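Local structure of protein FmtA (Staphylococcus aureus, 5ZH8) at residues P62-E67 with T118-M122; S91-Y95 with P292-K297; I146-V152 with I165-L170; D169-Q174 with Y206-M210. The protein hydrolyses the ester bonds that hold D-alanine on wall teichoic acid and lipoteichoic acid, and influences methicillin resistance and autolysis. One frame throughout, in Å; residues are numbered along the deposited sequence.

Interaction 1: P62-E67 with T118-M122; sequences PSKLKE and TPNTM
Asn120, third residue of a type I beta turn from Thr118 to Thr121, faces its amide to the extended backbone of residues 62-67, just before the edge strand 68-69 of the beta-lactamase-type sheet. It illustrates how one side-chain amide can hold an extended stretch of backbone through its C=O and N-H. OD1 accepts from Leu65 N at 2.6 Å, while ND2 donates to Ser63 O at 3.3 Å along a nearly straight N-H. Ser63 O lies 1° from the amide plane, yet ND2 stands well off the plane of the Ser63 carbonyl; His247 hydrogen-bonds to the same oxygen. Lys64 crosses the amide at about a right angle, its CG 3.8 Å from Asn120 OD1.

Further along, Leu65 points into the turn. With CG anti to its carbonyl carbon (chi1 -63°), it sets CB 3.9 Å from Pro119 CB and brings CD1 to the Pro119 carbonyl. Glu67 passes across the proline ring roughly perpendicularly, Glu67 CG 4.0 Å from Pro119 CG. Gln109 also hydrogen-bonds to the Thr121 hydroxyl, and the turn is pinned from within: Thr118 N donates to Thr121 OG1 at 2.9 Å, beside the backbone bond from Thr121 N to Thr118 O.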
# COMPACT_ATOMS: atom_id res chain seq x y z
N PRO A 62 31.27 5.33 -0.99
CA PRO A 62 31.62 3.93 -0.73
C PRO A 62 32.06 3.20 -1.99
O PRO A 62 31.74 3.64 -3.10
CB PRO A 62 30.31 3.34 -0.20
CG PRO A 62 29.25 4.15 -0.87
CD PRO A 62 29.81 5.54 -1.00
N SER A 63 32.77 2.10 -1.82
CA SER A 63 33.31 1.34 -2.94
C SER A 63 32.21 0.81 -3.85
O SER A 63 31.11 0.49 -3.40
CB SER A 63 34.18 0.18 -2.44
OG SER A 63 33.46 -0.67 -1.57
N LYS A 64 32.52 0.73 -5.15
CA LYS A 64 31.56 0.27 -6.15
C LYS A 64 31.34 -1.23 -5.99
O LYS A 64 32.31 -1.99 -5.91
CB LYS A 64 32.07 0.57 -7.56
CG LYS A 64 31.04 1.23 -8.48
CD LYS A 64 31.11 2.76 -8.35
CE LYS A 64 30.56 3.46 -9.59
NZ LYS A 64 31.09 4.85 -9.73
N LEU A 65 30.08 -1.64 -5.95
CA LEU A 65 29.73 -3.06 -5.85
C LEU A 65 29.38 -3.59 -7.22
O LEU A 65 28.73 -2.90 -8.01
CB LEU A 65 28.54 -3.25 -4.90
CG LEU A 65 28.77 -2.85 -3.44
CD1 LEU A 65 27.48 -2.96 -2.65
CD2 LEU A 65 29.87 -3.68 -2.80
N LYS A 66 29.80 -4.82 -7.51
CA LYS A 66 29.58 -5.42 -8.82
C LYS A 66 28.36 -6.35 -8.82
O LYS A 66 27.97 -6.89 -7.79
CB LYS A 66 30.83 -6.16 -9.32
CG LYS A 66 31.22 -7.41 -8.53
CD LYS A 66 32.42 -8.11 -9.17
CE LYS A 66 32.37 -9.63 -9.01
NZ LYS A 66 31.26 -10.26 -9.79
N GLU A 67 27.75 -6.49 -10.00
CA GLU A 67 26.64 -7.42 -10.17
C GLU A 67 27.14 -8.84 -10.01
O GLU A 67 28.24 -9.18 -10.45
CB GLU A 67 25.99 -7.24 -11.54
CG GLU A 67 25.26 -5.92 -11.72
CD GLU A 67 24.41 -5.90 -12.98
OE1 GLU A 67 23.53 -6.78 -13.09
OE2 GLU A 67 24.60 -5.02 -13.85
N THR A 118 21.29 -0.30 -8.97
CA THR A 118 22.50 -1.11 -9.02
C THR A 118 22.66 -1.80 -7.68
O THR A 118 21.88 -1.55 -6.76
CB THR A 118 23.73 -0.24 -9.31
OG1 THR A 118 23.92 0.68 -8.24
CG2 THR A 118 23.53 0.55 -10.59
N PRO A 119 23.67 -2.69 -7.56
CA PRO A 119 23.96 -3.25 -6.23
C PRO A 119 24.35 -2.19 -5.19
O PRO A 119 24.21 -2.42 -4.00
CB PRO A 119 25.12 -4.21 -6.51
CG PRO A 119 24.92 -4.64 -7.92
CD PRO A 119 24.39 -3.41 -8.62
N ASN A 120 24.84 -1.05 -5.66
CA ASN A 120 25.18 0.07 -4.78
C ASN A 120 23.97 0.83 -4.22
O ASN A 120 24.10 1.53 -3.22
CB ASN A 120 26.11 1.06 -5.49
CG ASN A 120 27.56 0.80 -5.17
OD1 ASN A 120 28.30 0.23 -5.98
ND2 ASN A 120 27.98 1.19 -3.96
N THR A 121 22.82 0.69 -4.87
CA THR A 121 21.60 1.36 -4.42
C THR A 121 21.22 0.94 -3.00
O THR A 121 21.12 -0.26 -2.69
CB THR A 121 20.41 1.05 -5.34
OG1 THR A 121 20.76 1.36 -6.69
CG2 THR A 121 19.19 1.85 -4.92
N MET A 122 21.00 1.94 -2.15
CA MET A 122 20.61 1.74 -0.76
C MET A 122 19.14 2.11 -0.60
O MET A 122 18.72 3.18 -1.02
CB MET A 122 21.48 2.61 0.16
CG MET A 122 22.96 2.28 0.08
SD MET A 122 24.05 3.58 0.64
CE MET A 122 23.83 3.51 2.42

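Interaction 2: S91-Y95 with P292-K297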
# COMPACT_ATOMS: atom_id res chain seq x y z
N SER A 91 16.01 -4.12 -6.04
CA SER A 91 17.27 -4.87 -6.00
C SER A 91 17.14 -6.15 -5.19
O SER A 91 16.38 -6.22 -4.22
CB SER A 91 18.38 -4.03 -5.39
OG SER A 91 19.59 -4.76 -5.29
N VAL A 92 17.93 -7.15 -5.57
CA VAL A 92 17.93 -8.44 -4.90
C VAL A 92 19.35 -8.78 -4.46
O VAL A 92 20.33 -8.39 -5.10
CB VAL A 92 17.37 -9.56 -5.81
CG1 VAL A 92 18.29 -9.85 -6.99
CG2 VAL A 92 17.10 -10.82 -5.00
N ALA A 93 19.45 -9.50 -3.35
CA ALA A 93 20.70 -10.09 -2.90
C ALA A 93 20.39 -11.44 -2.25
O ALA A 93 19.50 -11.54 -1.41
CB ALA A 93 21.41 -9.17 -1.92
N ILE A 94 21.13 -12.46 -2.65
CA ILE A 94 20.92 -13.81 -2.14
C ILE A 94 22.26 -14.41 -1.72
O ILE A 94 23.20 -14.46 -2.51
CB ILE A 94 20.24 -14.72 -3.18
CG1 ILE A 94 18.91 -14.11 -3.62
CG2 ILE A 94 20.04 -16.12 -2.59
CD1 ILE A 94 18.17 -14.89 -4.68
N TYR A 95 22.33 -14.85 -0.46
CA TYR A 95 23.50 -15.52 0.08
C TYR A 95 23.21 -17.01 0.22
O TYR A 95 22.14 -17.39 0.70
CB TYR A 95 23.88 -14.95 1.45
CG TYR A 95 24.54 -13.61 1.39
CD1 TYR A 95 23.81 -12.46 1.10
CD2 TYR A 95 25.91 -13.47 1.63
CE1 TYR A 95 24.42 -11.22 1.04
CE2 TYR A 95 26.52 -12.23 1.57
CZ TYR A 95 25.77 -11.11 1.28
OH TYR A 95 26.36 -9.87 1.22
N PRO A 292 20.94 -4.29 -0.23
CA PRO A 292 20.59 -5.69 0.08
C PRO A 292 21.78 -6.57 0.48
O PRO A 292 21.65 -7.42 1.35
CB PRO A 292 19.96 -6.19 -1.22
CG PRO A 292 19.36 -4.96 -1.82
CD PRO A 292 20.26 -3.81 -1.45
N THR A 293 22.93 -6.35 -0.15
CA THR A 293 24.14 -7.12 0.16
C THR A 293 24.56 -6.95 1.62
O THR A 293 24.88 -7.94 2.28
CB THR A 293 25.32 -6.74 -0.76
OG1 THR A 293 25.59 -5.34 -0.63
CG2 THR A 293 25.02 -7.06 -2.20
N ASP A 294 24.55 -5.71 2.11
CA ASP A 294 24.90 -5.42 3.51
C ASP A 294 23.95 -6.09 4.49
O ASP A 294 24.39 -6.55 5.56
CB ASP A 294 24.92 -3.92 3.77
CG ASP A 294 26.32 -3.32 3.71
OD1 ASP A 294 27.19 -3.86 2.99
OD2 ASP A 294 26.55 -2.30 4.40
N MET A 295 22.67 -6.14 4.15
CA MET A 295 21.68 -6.80 5.01
C MET A 295 21.97 -8.30 5.13
O MET A 295 21.87 -8.86 6.21
CB MET A 295 20.27 -6.58 4.49
CG MET A 295 19.17 -7.26 5.31
SD MET A 295 19.20 -7.02 7.10
CE MET A 295 18.03 -5.68 7.29
N GLY A 296 22.30 -8.93 4.02
CA GLY A 296 22.70 -10.33 4.03
C GLY A 296 24.01 -10.52 4.79
O GLY A 296 24.16 -11.46 5.56
N LYS A 297 24.95 -9.61 4.55
CA LYS A 297 26.24 -9.61 5.23
C LYS A 297 26.05 -9.51 6.75
O LYS A 297 26.78 -10.14 7.52
CB LYS A 297 27.11 -8.45 4.71
CG LYS A 297 28.54 -8.45 5.23
CD LYS A 297 29.31 -7.20 4.83
CE LYS A 297 29.68 -7.20 3.35
NZ LYS A 297 30.65 -6.11 3.02
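Tyr95 supplies the polar link between strand 90-96 and helix 292-303: its OH donates to Thr293 O at 2.7 Å. That carbonyl already takes the helical bond from Lys297 N, so two donors grip one oxygen, the hydroxyl standing 34° off the carbonyl plane. The hydroxyl of Thr293 itself is engaged by Thr291.

Contact of the ring with backbone is the second kind. Gly296 C lies 3.8 Å above one face of the Tyr95 ring, displaced toward the rim, and Gly296 CA approaches Tyr95 CE1 to 3.6 Å. Because this helix position is a glycine, the aromatic ring can rest directly on the main chain.

Van der Waals packing completes the interface. Ala93 CB meets Pro292 CB at 3.4 Å, and Ser91, its OG anti to the backbone N (chi1 178°), lays the hydroxyl against Pro292 CG; the same OG makes a weak hydrogen bond to Lys104 O.

The short axes run 7.5 Å apart at 27°. Val92 and Ile94 point the other way, onto helix 74-85. Strand 90-96 is thus enclosed by helices on both faces, as in the alpha/beta domain of serine beta-lactamases and penicillin-binding proteins, where helices sandwich the central antiparallel sheet.

Interaction 3: I146-V152 with I165-L170; sequences ININDPV and IPLKDL
A single beta bridge, made where Pro151 meets Pro166, fastens the loop after helix 129-142 to the start of helix 167-171. The two prolines face each other with CA atoms 3.9 Å apart, a position that asks for no N-H from either ring. The bonds lie to each side: Leu167 N donates to Asp150 O (2.9 Å, 168°), and Val152 N to Ile165 O at 3.0 Å.

The same exchange serves the helix. Pro166 occupies the N-cap, and the N-H groups of Leu167 and Lys168 just beyond it find acceptors in the neighbouring loop: besides the Leu167 bond, Ile148 O takes a weak, bent one from Lys168 N. A type I beta turn from Asn147 to Asp150 presents these carbonyls, in the part of the beta-lactamase-type fold built mainly of helices.

Leu167 carries most of the apolar contact. Its chi1 of -70° and chi2 of 178° together direct CD1 to Asn147 O and Ile146 CB, and CD2 to Val152 CG1 at 3.9 Å. The same Val152 methyl meets Leu170 CD1 tip to tip at 3.6 Å, while Val218 and Val222 of helix 213-227 also pack on Val152.

On the outer side Ile148 crosses Lys168 at about a right angle, Ile148 CG1 to Lys168 CB 4.0 Å. Asn149 runs alongside the same lysine, its OD1 3.6 Å from Lys168 CD, and the extended chain carries NZ onward to hydrogen-bond with Gln324 O. The carboxylate of Asp150 turns away to a salt bridge with Lys154.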
# COMPACT_ATOMS: atom_id res chain seq x y z
N ILE A 146 21.42 -2.91 30.92
CA ILE A 146 19.96 -2.98 31.03
C ILE A 146 19.52 -4.40 31.35
O ILE A 146 20.24 -5.35 31.10
CB ILE A 146 19.24 -2.54 29.73
CG1 ILE A 146 19.50 -3.53 28.60
CG2 ILE A 146 19.66 -1.13 29.34
CD1 ILE A 146 18.89 -3.14 27.27
N ASN A 147 18.32 -4.53 31.91
CA ASN A 147 17.68 -5.83 32.06
C ASN A 147 16.33 -5.76 31.38
O ASN A 147 15.55 -4.83 31.63
CB ASN A 147 17.54 -6.19 33.54
CG ASN A 147 17.23 -7.65 33.75
OD1 ASN A 147 16.12 -8.12 33.49
ND2 ASN A 147 18.22 -8.38 34.24
N ILE A 148 16.04 -6.74 30.54
CA ILE A 148 14.89 -6.65 29.64
C ILE A 148 13.53 -6.63 30.36
O ILE A 148 12.55 -6.12 29.82
CB ILE A 148 14.92 -7.77 28.57
CG1 ILE A 148 14.14 -7.35 27.33
CG2 ILE A 148 14.40 -9.08 29.14
CD1 ILE A 148 14.73 -6.15 26.61
N ASN A 149 13.48 -7.17 31.57
CA ASN A 149 12.23 -7.18 32.34
C ASN A 149 12.08 -5.98 33.28
O ASN A 149 11.03 -5.83 33.91
CB ASN A 149 12.12 -8.49 33.11
CG ASN A 149 12.00 -9.68 32.19
OD1 ASN A 149 10.99 -9.84 31.48
ND2 ASN A 149 13.03 -10.52 32.15
N ASP A 150 13.10 -5.13 33.36
CA ASP A 150 13.02 -3.88 34.11
C ASP A 150 12.23 -2.84 33.32
O ASP A 150 12.20 -2.90 32.09
CB ASP A 150 14.42 -3.32 34.41
CG ASP A 150 15.15 -4.11 35.48
OD1 ASP A 150 14.53 -4.96 36.15
OD2 ASP A 150 16.36 -3.87 35.65
N PRO A 151 11.59 -1.88 34.02
CA PRO A 151 10.75 -0.89 33.37
C PRO A 151 11.52 0.21 32.65
O PRO A 151 12.71 0.41 32.92
CB PRO A 151 9.94 -0.30 34.53
CG PRO A 151 10.83 -0.45 35.70
CD PRO A 151 11.60 -1.72 35.49
N VAL A 152 10.85 0.91 31.74
CA VAL A 152 11.45 2.03 31.02
C VAL A 152 11.83 3.16 31.98
O VAL A 152 12.87 3.79 31.82
CB VAL A 152 10.57 2.65 29.89
CG1 VAL A 152 11.26 2.54 28.54
CG2 VAL A 152 9.15 2.09 29.81
N ILE A 165 5.89 -0.07 32.38
CA ILE A 165 6.07 -0.83 31.13
C ILE A 165 7.46 -1.46 31.09
O ILE A 165 8.44 -0.74 30.94
CB ILE A 165 5.99 0.11 29.91
CG1 ILE A 165 4.68 0.90 29.89
CG2 ILE A 165 6.19 -0.68 28.62
CD1 ILE A 165 4.72 2.08 28.93
N PRO A 166 7.56 -2.80 31.20
CA PRO A 166 8.89 -3.38 31.08
C PRO A 166 9.45 -3.21 29.67
O PRO A 166 8.68 -3.14 28.71
CB PRO A 166 8.66 -4.87 31.41
CG PRO A 166 7.22 -5.10 31.19
CD PRO A 166 6.52 -3.81 31.46
N LEU A 167 10.78 -3.12 29.56
CA LEU A 167 11.44 -3.00 28.25
C LEU A 167 10.97 -4.10 27.31
O LEU A 167 10.84 -3.87 26.11
CB LEU A 167 12.96 -3.08 28.40
CG LEU A 167 13.70 -1.93 29.05
CD1 LEU A 167 15.19 -2.25 29.12
CD2 LEU A 167 13.47 -0.63 28.29
N LYS A 168 10.74 -5.29 27.86
CA LYS A 168 10.31 -6.45 27.08
C LYS A 168 8.98 -6.21 26.37
O LYS A 168 8.80 -6.67 25.25
CB LYS A 168 10.21 -7.69 27.98
CG LYS A 168 10.03 -8.98 27.20
CD LYS A 168 10.06 -10.22 28.07
CE LYS A 168 10.43 -11.44 27.23
NZ LYS A 168 10.08 -12.74 27.88
N ASP A 169 8.06 -5.52 27.03
CA ASP A 169 6.75 -5.23 26.45
C ASP A 169 6.82 -4.24 25.28
O ASP A 169 6.00 -4.30 24.37
CB ASP A 169 5.78 -4.73 27.52
CG ASP A 169 5.30 -5.84 28.45
OD1 ASP A 169 5.66 -7.00 28.21
OD2 ASP A 169 4.56 -5.54 29.41
N LEU A 170 7.79 -3.33 25.31
CA LEU A 170 8.07 -2.47 24.17
C LEU A 170 8.66 -3.30 23.04
O LEU A 170 8.18 -3.25 21.90
CB LEU A 170 9.07 -1.38 24.54
CG LEU A 170 8.71 -0.39 25.64
CD1 LEU A 170 9.94 0.41 26.02
CD2 LEU A 170 7.60 0.54 25.18

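Interaction 4: D169-Q174 with Y206-M210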
# COMPACT_ATOMS: atom_id res chain seq x y z
N ASP A 169 8.06 -5.52 27.03
CA ASP A 169 6.75 -5.23 26.45
C ASP A 169 6.82 -4.24 25.28
O ASP A 169 6.00 -4.30 24.37
CB ASP A 169 5.78 -4.73 27.52
CG ASP A 169 5.30 -5.84 28.45
OD1 ASP A 169 5.66 -7.00 28.21
OD2 ASP A 169 4.56 -5.54 29.41
N LEU A 170 7.79 -3.33 25.31
CA LEU A 170 8.07 -2.47 24.17
C LEU A 170 8.66 -3.30 23.04
O LEU A 170 8.18 -3.25 21.90
CB LEU A 170 9.07 -1.38 24.54
CG LEU A 170 8.71 -0.39 25.64
CD1 LEU A 170 9.94 0.41 26.02
CD2 LEU A 170 7.60 0.54 25.18
N MET A 171 9.69 -4.07 23.36
CA MET A 171 10.38 -4.93 22.41
C MET A 171 9.42 -5.87 21.68
O MET A 171 9.56 -6.09 20.48
CB MET A 171 11.47 -5.73 23.14
CG MET A 171 12.28 -6.67 22.27
SD MET A 171 11.52 -8.29 22.04
CE MET A 171 11.72 -9.03 23.66
N LEU A 172 8.45 -6.42 22.41
CA LEU A 172 7.49 -7.38 21.85
C LEU A 172 6.23 -6.74 21.25
O LEU A 172 5.34 -7.46 20.79
CB LEU A 172 7.07 -8.40 22.93
CG LEU A 172 8.11 -9.34 23.53
CD1 LEU A 172 7.53 -10.08 24.73
CD2 LEU A 172 8.64 -10.33 22.51
N HIS A 173 6.16 -5.41 21.24
CA HIS A 173 4.97 -4.67 20.79
C HIS A 173 3.71 -5.03 21.57
O HIS A 173 2.72 -5.44 20.99
CB HIS A 173 4.73 -4.85 19.28
CG HIS A 173 5.82 -4.30 18.41
ND1 HIS A 173 6.12 -2.96 18.36
CD2 HIS A 173 6.65 -4.91 17.55
CE1 HIS A 173 7.12 -2.77 17.51
NE2 HIS A 173 7.46 -3.94 17.01
N GLN A 174 3.76 -4.86 22.89
CA GLN A 174 2.60 -5.09 23.75
C GLN A 174 2.62 -4.16 24.97
O GLN A 174 2.27 -4.55 26.08
CB GLN A 174 2.56 -6.55 24.20
CG GLN A 174 3.81 -7.02 24.93
CD GLN A 174 3.70 -8.46 25.41
OE1 GLN A 174 3.07 -9.30 24.78
NE2 GLN A 174 4.33 -8.74 26.55
N TYR A 206 -3.97 -2.34 26.75
CA TYR A 206 -2.90 -2.71 27.68
C TYR A 206 -2.62 -4.22 27.69
O TYR A 206 -3.55 -5.04 27.72
CB TYR A 206 -3.16 -2.20 29.10
CG TYR A 206 -2.22 -2.79 30.14
CD1 TYR A 206 -0.87 -2.44 30.16
CD2 TYR A 206 -2.68 -3.71 31.09
CE1 TYR A 206 -0.01 -2.99 31.10
CE2 TYR A 206 -1.83 -4.25 32.03
CZ TYR A 206 -0.49 -3.89 32.03
OH TYR A 206 0.35 -4.44 32.98
N LYS A 207 -1.34 -4.58 27.69
CA LYS A 207 -0.88 -5.97 27.64
C LYS A 207 -1.48 -6.81 26.49
O LYS A 207 -1.60 -8.03 26.60
CB LYS A 207 -1.10 -6.66 29.01
CG LYS A 207 -0.20 -7.86 29.29
CD LYS A 207 1.27 -7.49 29.50
CE LYS A 207 1.57 -6.95 30.89
NZ LYS A 207 2.88 -7.43 31.42
N LYS A 208 -1.85 -6.15 25.40
CA LYS A 208 -2.20 -6.84 24.16
C LYS A 208 -1.28 -6.38 23.06
O LYS A 208 -0.75 -5.27 23.11
CB LYS A 208 -3.65 -6.56 23.76
CG LYS A 208 -4.67 -7.45 24.46
CD LYS A 208 -6.06 -7.28 23.86
CE LYS A 208 -6.68 -5.95 24.26
NZ LYS A 208 -8.12 -5.82 23.87
N HIS A 209 -1.11 -7.22 22.04
CA HIS A 209 -0.19 -6.92 20.95
C HIS A 209 -0.74 -5.84 20.04
O HIS A 209 -1.93 -5.81 19.73
CB HIS A 209 0.13 -8.17 20.13
CG HIS A 209 1.01 -7.89 18.96
ND1 HIS A 209 0.51 -7.51 17.73
CD2 HIS A 209 2.36 -7.95 18.82
CE1 HIS A 209 1.52 -7.34 16.88
NE2 HIS A 209 2.65 -7.59 17.52
N MET A 210 0.13 -4.92 19.64
CA MET A 210 -0.19 -3.91 18.65
C MET A 210 1.11 -3.37 18.07
O MET A 210 1.88 -2.71 18.78
CB MET A 210 -0.99 -2.77 19.30
CG MET A 210 -1.71 -1.86 18.32
SD MET A 210 -1.96 -0.21 19.01
CE MET A 210 -0.47 0.61 18.45
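His173 O meets Met210 N across the closely packed half of this contact, a 3.0 Å bond with an N-H angle of 164°. Two CA-H...O contacts flank it, His209 CA to His173 O and, in the reverse sense, Gln174 CA to Lys208 O at 3.4 Å. The exchange falls where the helix ends. His173 takes a positive phi in a Schellman motif, with Gln174 N bonded back to Asp169 O and His173 N to Leu170 O, consistent with the His173 carbonyl being turned to the 206-210 segment. The exposed His209 ring, its CG anti to the backbone N (chi1 177°), covers the rim of this half, with His209 CD2 3.3 Å from His173 O and Leu172 O at the ring edge.

The other half opens to solvent on the Lys207 side, while Asp169 itself is buried, and it depends on charge. Lys207, bent at three successive torsions, curls back so that NZ reaches the syn side of Asp169 OD2 in a 3.2 Å salt bridge. The second carboxylate oxygen is held separately: Gln174 NE2 comes to Asp169 OD1 from above the carboxylate plane, at 2.7 Å. One oxygen each to lysine and amide should fix the rotation of the carboxylate.

Behind the tight half, the His173 ring meets Tyr211, Tyr216 and Tyr329, and its ND1 bonds to Asn215, so the end of helix 167-171 is pressed against helix 213-227 and the edge strand 329-330 of the main sheet.

In the fold
The four contacts fall into two pairs on opposite sides of the chain's centre. Interactions 1 and 2 touch, Leu65 CD1 lying 3.6 Å from Thr293 OG1, whereas interactions 3 and 4 share Asp169 and Leu170 and both use helix 167-171, one at its start and the other at its C-terminal end. Interaction 2 is the buried member, a strand-helix interface with a lone hydroxyl bond amid apolar packing. The other three are partly buried contacts in which at least one partner is a loop, and they rely more on polar groups: a side-chain amide in interaction 1, a backbone bridge in interaction 3, and in interaction 4 a backbone bond with a salt bridge between a buried aspartate and an exposed lysine.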